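PDB 4QFL: ABC transporter periplasmic peptide-binding protein from Pseudoalteromonas, which binds dipeptides such as Ala-Phe in the periplasm, probably delivering them to an ABC transporter for uptake into the cell. Local coordinates for residues P212-F226 with Y232-I246. Residues are numbered along the deposited sequence; the frame is centred on the assembly and turned at random.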
# COMPACT_ATOMS: atom_id res chain seq x y z
N PRO A 212 -15.92 -10.16 -8.08
CA PRO A 212 -15.97 -11.53 -8.62
C PRO A 212 -16.17 -12.64 -7.59
O PRO A 212 -16.57 -13.74 -7.97
CB PRO A 212 -14.61 -11.69 -9.31
CG PRO A 212 -13.72 -10.71 -8.65
CD PRO A 212 -14.61 -9.53 -8.32
N TYR A 213 -15.87 -12.38 -6.32
CA TYR A 213 -16.06 -13.37 -5.27
C TYR A 213 -16.83 -12.79 -4.11
O TYR A 213 -16.86 -11.59 -3.91
CB TYR A 213 -14.72 -13.93 -4.79
CG TYR A 213 -13.86 -14.42 -5.93
CD1 TYR A 213 -13.99 -15.72 -6.42
CD2 TYR A 213 -12.91 -13.59 -6.52
CE1 TYR A 213 -13.20 -16.18 -7.47
CE2 TYR A 213 -12.12 -14.04 -7.57
CZ TYR A 213 -12.28 -15.34 -8.04
OH TYR A 213 -11.49 -15.79 -9.08
N ILE A 214 -17.46 -13.68 -3.34
CA ILE A 214 -18.36 -13.29 -2.27
C ILE A 214 -17.82 -13.83 -0.97
O ILE A 214 -17.23 -14.90 -0.94
CB ILE A 214 -19.77 -13.86 -2.49
CG1 ILE A 214 -20.27 -13.47 -3.88
CG2 ILE A 214 -20.73 -13.40 -1.41
CD1 ILE A 214 -21.64 -14.01 -4.19
N TYR A 215 -18.04 -13.09 0.11
CA TYR A 215 -17.61 -13.53 1.44
C TYR A 215 -18.38 -14.76 1.92
O TYR A 215 -19.62 -14.78 1.88
CB TYR A 215 -17.77 -12.39 2.44
CG TYR A 215 -17.48 -12.75 3.87
CD1 TYR A 215 -18.45 -13.37 4.65
CD2 TYR A 215 -16.26 -12.46 4.45
CE1 TYR A 215 -18.20 -13.70 5.97
CE2 TYR A 215 -16.00 -12.79 5.77
CZ TYR A 215 -16.98 -13.41 6.52
OH TYR A 215 -16.74 -13.73 7.83
N LYS A 216 -17.65 -15.78 2.37
CA LYS A 216 -18.25 -16.97 2.97
C LYS A 216 -17.88 -17.13 4.45
O LYS A 216 -18.75 -17.23 5.31
CB LYS A 216 -17.86 -18.22 2.18
CG LYS A 216 -18.43 -19.51 2.71
CD LYS A 216 -19.95 -19.55 2.58
CE LYS A 216 -20.55 -20.76 3.32
NZ LYS A 216 -20.09 -22.06 2.75
N GLU A 217 -16.58 -17.10 4.75
CA GLU A 217 -16.10 -17.51 6.06
C GLU A 217 -14.75 -16.89 6.42
O GLU A 217 -13.93 -16.60 5.56
CB GLU A 217 -15.98 -19.04 6.06
CG GLU A 217 -15.65 -19.68 7.40
CD GLU A 217 -15.43 -21.17 7.26
OE1 GLU A 217 -15.95 -21.76 6.29
OE2 GLU A 217 -14.72 -21.76 8.11
N TYR A 218 -14.53 -16.71 7.71
CA TYR A 218 -13.26 -16.20 8.21
C TYR A 218 -12.94 -16.77 9.60
O TYR A 218 -13.71 -16.59 10.55
CB TYR A 218 -13.30 -14.66 8.25
CG TYR A 218 -12.15 -13.97 8.96
CD1 TYR A 218 -10.82 -14.28 8.66
CD2 TYR A 218 -12.40 -12.98 9.91
CE1 TYR A 218 -9.78 -13.63 9.31
CE2 TYR A 218 -11.36 -12.33 10.55
CZ TYR A 218 -10.06 -12.66 10.25
OH TYR A 218 -9.06 -11.99 10.91
N ARG A 219 -11.84 -17.50 9.71
CA ARG A 219 -11.34 -17.95 11.00
C ARG A 219 -10.16 -17.06 11.34
O ARG A 219 -9.14 -17.10 10.65
CB ARG A 219 -10.84 -19.39 10.94
CG ARG A 219 -11.79 -20.38 10.29
CD ARG A 219 -11.83 -21.67 11.11
NE ARG A 219 -10.53 -22.05 11.65
CZ ARG A 219 -10.36 -22.79 12.75
NH1 ARG A 219 -11.41 -23.22 13.43
NH2 ARG A 219 -9.13 -23.10 13.16
N ARG A 220 -10.28 -16.26 12.40
CA ARG A 220 -9.22 -15.29 12.67
C ARG A 220 -7.84 -15.94 12.78
O ARG A 220 -7.63 -16.86 13.57
CB ARG A 220 -9.55 -14.38 13.86
CG ARG A 220 -9.94 -15.09 15.13
CD ARG A 220 -9.74 -14.16 16.33
NE ARG A 220 -10.72 -13.07 16.41
CZ ARG A 220 -11.63 -12.95 17.37
NH1 ARG A 220 -11.71 -13.84 18.34
NH2 ARG A 220 -12.48 -11.92 17.36
N ASP A 221 -6.93 -15.46 11.94
CA ASP A 221 -5.54 -15.89 11.92
C ASP A 221 -5.35 -17.22 11.22
O ASP A 221 -4.23 -17.69 11.05
CB ASP A 221 -4.94 -15.91 13.32
CG ASP A 221 -4.81 -14.52 13.92
OD1 ASP A 221 -4.20 -13.64 13.26
OD2 ASP A 221 -5.33 -14.30 15.03
N HIS A 222 -6.45 -17.84 10.78
CA HIS A 222 -6.35 -19.17 10.17
C HIS A 222 -6.73 -19.14 8.71
O HIS A 222 -5.93 -19.49 7.86
CB HIS A 222 -7.20 -20.21 10.91
CG HIS A 222 -7.11 -21.58 10.32
ND1 HIS A 222 -8.09 -22.54 10.49
CD2 HIS A 222 -6.15 -22.17 9.56
CE1 HIS A 222 -7.74 -23.65 9.87
NE2 HIS A 222 -6.57 -23.45 9.29
N LEU A 223 -7.95 -18.71 8.41
CA LEU A 223 -8.32 -18.69 7.01
C LEU A 223 -9.43 -17.74 6.61
O LEU A 223 -10.20 -17.25 7.43
CB LEU A 223 -8.64 -20.10 6.49
CG LEU A 223 -9.81 -20.90 7.03
CD1 LEU A 223 -11.17 -20.25 6.77
CD2 LEU A 223 -9.77 -22.27 6.39
N VAL A 224 -9.48 -17.47 5.31
CA VAL A 224 -10.59 -16.76 4.73
C VAL A 224 -11.07 -17.55 3.51
O VAL A 224 -10.28 -18.07 2.72
CB VAL A 224 -10.26 -15.28 4.42
CG1 VAL A 224 -8.78 -15.10 4.23
CG2 VAL A 224 -11.05 -14.77 3.22
N ARG A 225 -12.38 -17.70 3.42
CA ARG A 225 -13.01 -18.44 2.35
C ARG A 225 -13.97 -17.53 1.60
O ARG A 225 -14.82 -16.87 2.20
CB ARG A 225 -13.73 -19.65 2.95
CG ARG A 225 -14.28 -20.61 1.93
CD ARG A 225 -15.17 -21.64 2.61
NE ARG A 225 -14.52 -22.29 3.74
CZ ARG A 225 -13.61 -23.26 3.61
NH1 ARG A 225 -13.24 -23.66 2.41
NH2 ARG A 225 -13.08 -23.81 4.69
N PHE A 226 -13.80 -17.48 0.28
CA PHE A 226 -14.70 -16.78 -0.63
C PHE A 226 -15.25 -17.78 -1.64
O PHE A 226 -14.64 -18.83 -1.90
CB PHE A 226 -13.97 -15.71 -1.44
CG PHE A 226 -13.40 -14.57 -0.63
CD1 PHE A 226 -13.95 -14.21 0.60
CD2 PHE A 226 -12.33 -13.84 -1.11
CE1 PHE A 226 -13.43 -13.16 1.32
CE2 PHE A 226 -11.80 -12.78 -0.38
CZ PHE A 226 -12.35 -12.44 0.84
N TYR A 232 -21.55 -11.90 -11.50
CA TYR A 232 -20.55 -10.87 -11.70
C TYR A 232 -20.66 -10.17 -13.06
O TYR A 232 -20.69 -10.81 -14.10
CB TYR A 232 -19.14 -11.43 -11.48
CG TYR A 232 -18.07 -10.36 -11.52
CD1 TYR A 232 -18.18 -9.24 -10.73
CD2 TYR A 232 -16.97 -10.48 -12.35
CE1 TYR A 232 -17.22 -8.25 -10.76
CE2 TYR A 232 -16.00 -9.49 -12.39
CZ TYR A 232 -16.14 -8.38 -11.59
OH TYR A 232 -15.19 -7.38 -11.60
N TRP A 233 -20.69 -8.85 -13.05
CA TRP A 233 -20.98 -8.09 -14.26
C TRP A 233 -19.90 -8.21 -15.30
O TRP A 233 -20.19 -8.32 -16.48
CB TRP A 233 -21.17 -6.62 -13.93
CG TRP A 233 -19.96 -5.99 -13.31
CD1 TRP A 233 -19.61 -6.00 -11.99
CD2 TRP A 233 -18.94 -5.23 -13.98
NE1 TRP A 233 -18.44 -5.31 -11.80
CE2 TRP A 233 -18.01 -4.82 -13.00
CE3 TRP A 233 -18.72 -4.86 -15.31
CZ2 TRP A 233 -16.89 -4.06 -13.30
CZ3 TRP A 233 -17.60 -4.10 -15.61
CH2 TRP A 233 -16.70 -3.71 -14.61
N LYS A 234 -18.64 -8.15 -14.88
CA LYS A 234 -17.55 -7.97 -15.82
C LYS A 234 -17.28 -9.21 -16.65
O LYS A 234 -17.15 -9.13 -17.88
CB LYS A 234 -16.28 -7.51 -15.12
CG LYS A 234 -15.13 -7.31 -16.06
CD LYS A 234 -13.79 -7.47 -15.35
CE LYS A 234 -13.28 -6.15 -14.87
NZ LYS A 234 -14.30 -5.45 -14.04
N HIS A 235 -17.19 -10.36 -15.99
CA HIS A 235 -16.92 -11.60 -16.71
C HIS A 235 -17.44 -12.82 -15.96
O HIS A 235 -17.85 -12.72 -14.81
CB HIS A 235 -15.43 -11.76 -17.04
CG HIS A 235 -14.52 -11.75 -15.84
ND1 HIS A 235 -14.25 -12.88 -15.10
CD2 HIS A 235 -13.78 -10.76 -15.29
CE1 HIS A 235 -13.41 -12.58 -14.12
NE2 HIS A 235 -13.11 -11.30 -14.22
N GLU A 236 -17.44 -13.96 -16.63
CA GLU A 236 -17.81 -15.21 -16.00
C GLU A 236 -16.63 -15.65 -15.15
O GLU A 236 -15.57 -15.96 -15.68
CB GLU A 236 -18.13 -16.27 -17.05
CG GLU A 236 -18.64 -17.56 -16.47
CD GLU A 236 -19.98 -17.40 -15.78
OE1 GLU A 236 -20.83 -16.63 -16.29
OE2 GLU A 236 -20.19 -18.03 -14.72
N VAL A 237 -16.80 -15.67 -13.84
CA VAL A 237 -15.73 -16.06 -12.92
C VAL A 237 -15.40 -17.55 -13.02
O VAL A 237 -16.28 -18.40 -12.99
CB VAL A 237 -16.10 -15.70 -11.47
CG1 VAL A 237 -15.00 -16.13 -10.52
CG2 VAL A 237 -16.36 -14.20 -11.37
N ALA A 238 -14.12 -17.86 -13.14
CA ALA A 238 -13.68 -19.24 -13.36
C ALA A 238 -13.64 -20.09 -12.09
O ALA A 238 -14.24 -21.16 -12.03
CB ALA A 238 -12.34 -19.25 -14.07
N LEU A 239 -12.94 -19.62 -11.06
CA LEU A 239 -12.81 -20.39 -9.82
C LEU A 239 -14.12 -20.53 -9.04
O LEU A 239 -14.90 -19.58 -8.96
CB LEU A 239 -11.75 -19.75 -8.92
CG LEU A 239 -10.29 -20.02 -9.27
CD1 LEU A 239 -9.39 -19.03 -8.56
CD2 LEU A 239 -9.94 -21.44 -8.89
N GLU A 240 -14.37 -21.71 -8.48
CA GLU A 240 -15.55 -21.94 -7.64
C GLU A 240 -15.30 -21.47 -6.21
O GLU A 240 -16.17 -20.89 -5.55
CB GLU A 240 -15.90 -23.43 -7.62
CG GLU A 240 -16.40 -23.98 -8.94
CD GLU A 240 -17.78 -23.48 -9.30
OE1 GLU A 240 -18.58 -23.24 -8.37
OE2 GLU A 240 -18.06 -23.33 -10.51
N GLN A 241 -14.10 -21.76 -5.74
CA GLN A 241 -13.72 -21.49 -4.37
C GLN A 241 -12.34 -20.88 -4.31
O GLN A 241 -11.45 -21.23 -5.08
CB GLN A 241 -13.71 -22.78 -3.56
CG GLN A 241 -15.06 -23.22 -3.05
CD GLN A 241 -14.92 -24.28 -1.97
OE1 GLN A 241 -13.81 -24.63 -1.57
NE2 GLN A 241 -16.05 -24.80 -1.49
N LEU A 242 -12.17 -19.95 -3.38
CA LEU A 242 -10.91 -19.30 -3.12
C LEU A 242 -10.72 -19.30 -1.61
O LEU A 242 -11.51 -18.69 -0.89
CB LEU A 242 -10.95 -17.85 -3.59
CG LEU A 242 -9.98 -17.40 -4.66
CD1 LEU A 242 -10.12 -15.88 -4.84
CD2 LEU A 242 -8.55 -17.78 -4.29
N VAL A 243 -9.68 -19.98 -1.13
CA VAL A 243 -9.34 -19.92 0.27
C VAL A 243 -7.97 -19.26 0.43
O VAL A 243 -7.06 -19.54 -0.34
CB VAL A 243 -9.31 -21.33 0.92
CG1 VAL A 243 -9.24 -21.21 2.44
CG2 VAL A 243 -10.54 -22.14 0.51
N TYR A 244 -7.87 -18.37 1.40
CA TYR A 244 -6.58 -17.83 1.83
C TYR A 244 -6.14 -18.52 3.12
O TYR A 244 -6.88 -18.55 4.12
CB TYR A 244 -6.66 -16.32 2.06
CG TYR A 244 -6.91 -15.52 0.82
CD1 TYR A 244 -8.19 -15.37 0.31
CD2 TYR A 244 -5.86 -14.93 0.14
CE1 TYR A 244 -8.42 -14.64 -0.83
CE2 TYR A 244 -6.08 -14.20 -1.02
CZ TYR A 244 -7.36 -14.06 -1.49
OH TYR A 244 -7.60 -13.33 -2.63
N ASP A 245 -4.93 -19.07 3.10
CA ASP A 245 -4.36 -19.75 4.24
C ASP A 245 -3.42 -18.76 4.91
O ASP A 245 -2.36 -18.45 4.38
CB ASP A 245 -3.59 -20.98 3.76
CG ASP A 245 -2.94 -21.75 4.88
OD1 ASP A 245 -2.76 -21.18 5.97
OD2 ASP A 245 -2.59 -22.94 4.68
N ILE A 246 -3.82 -18.24 6.06
CA ILE A 246 -3.01 -17.24 6.74
C ILE A 246 -1.79 -17.87 7.40
O ILE A 246 -1.89 -18.56 8.41
CB ILE A 246 -3.82 -16.52 7.80
CG1 ILE A 246 -5.09 -15.96 7.17
CG2 ILE A 246 -2.99 -15.42 8.42
CD1 ILE A 246 -4.84 -15.03 6.04
O HOH W 1 -11.64 -16.72 -11.43
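Leu242 pushes its CD1 methyl against the middle of the Tyr213 ring, 3.8 Å from the centroid and almost on the ring normal, a CH-pi contact in which a branched tip caps the flat face of an aromatic ring. Val237 CG1 reaches the same ring obliquely, 3.5 Å from CE1, while its other methyl, CG2, presses on Pro212. With CG turned away from the carbonyl carbon (chi1 -52°), the Tyr213 ring comes between these aliphatic knobs, and its OH meets a water that Leu239 N also holds, besides bonding to Leu529 O. Farther along, Pro212 lies flat over one face of Tyr232, its CB 4.1 Å from the ring centroid. An alanine in place of Tyr232 would probably leave that proline face bare and Asp62 without its phenolic partner. Strands 213-219, 223-228 and 241-246 form an antiparallel meander, and strand 30-35 joins its 241-246 edge in parallel, within a family 5 extracellular solute-binding protein. Val224 and Tyr244 form a hydrogen-bonded pair on the face turned to helix 50-60; Val224 CG1 lies alongside Tyr244 CB, a close 3.3 Å, its chi1 (25°) away from a staggered position, and the Phe226 ring meets the Tyr244 ring obliquely. On the other face Arg225 lies alongside Val243, NH1 3.6 Å from CG2, its NE salt-bridged to Glu217 OE1 from above the carboxylate plane.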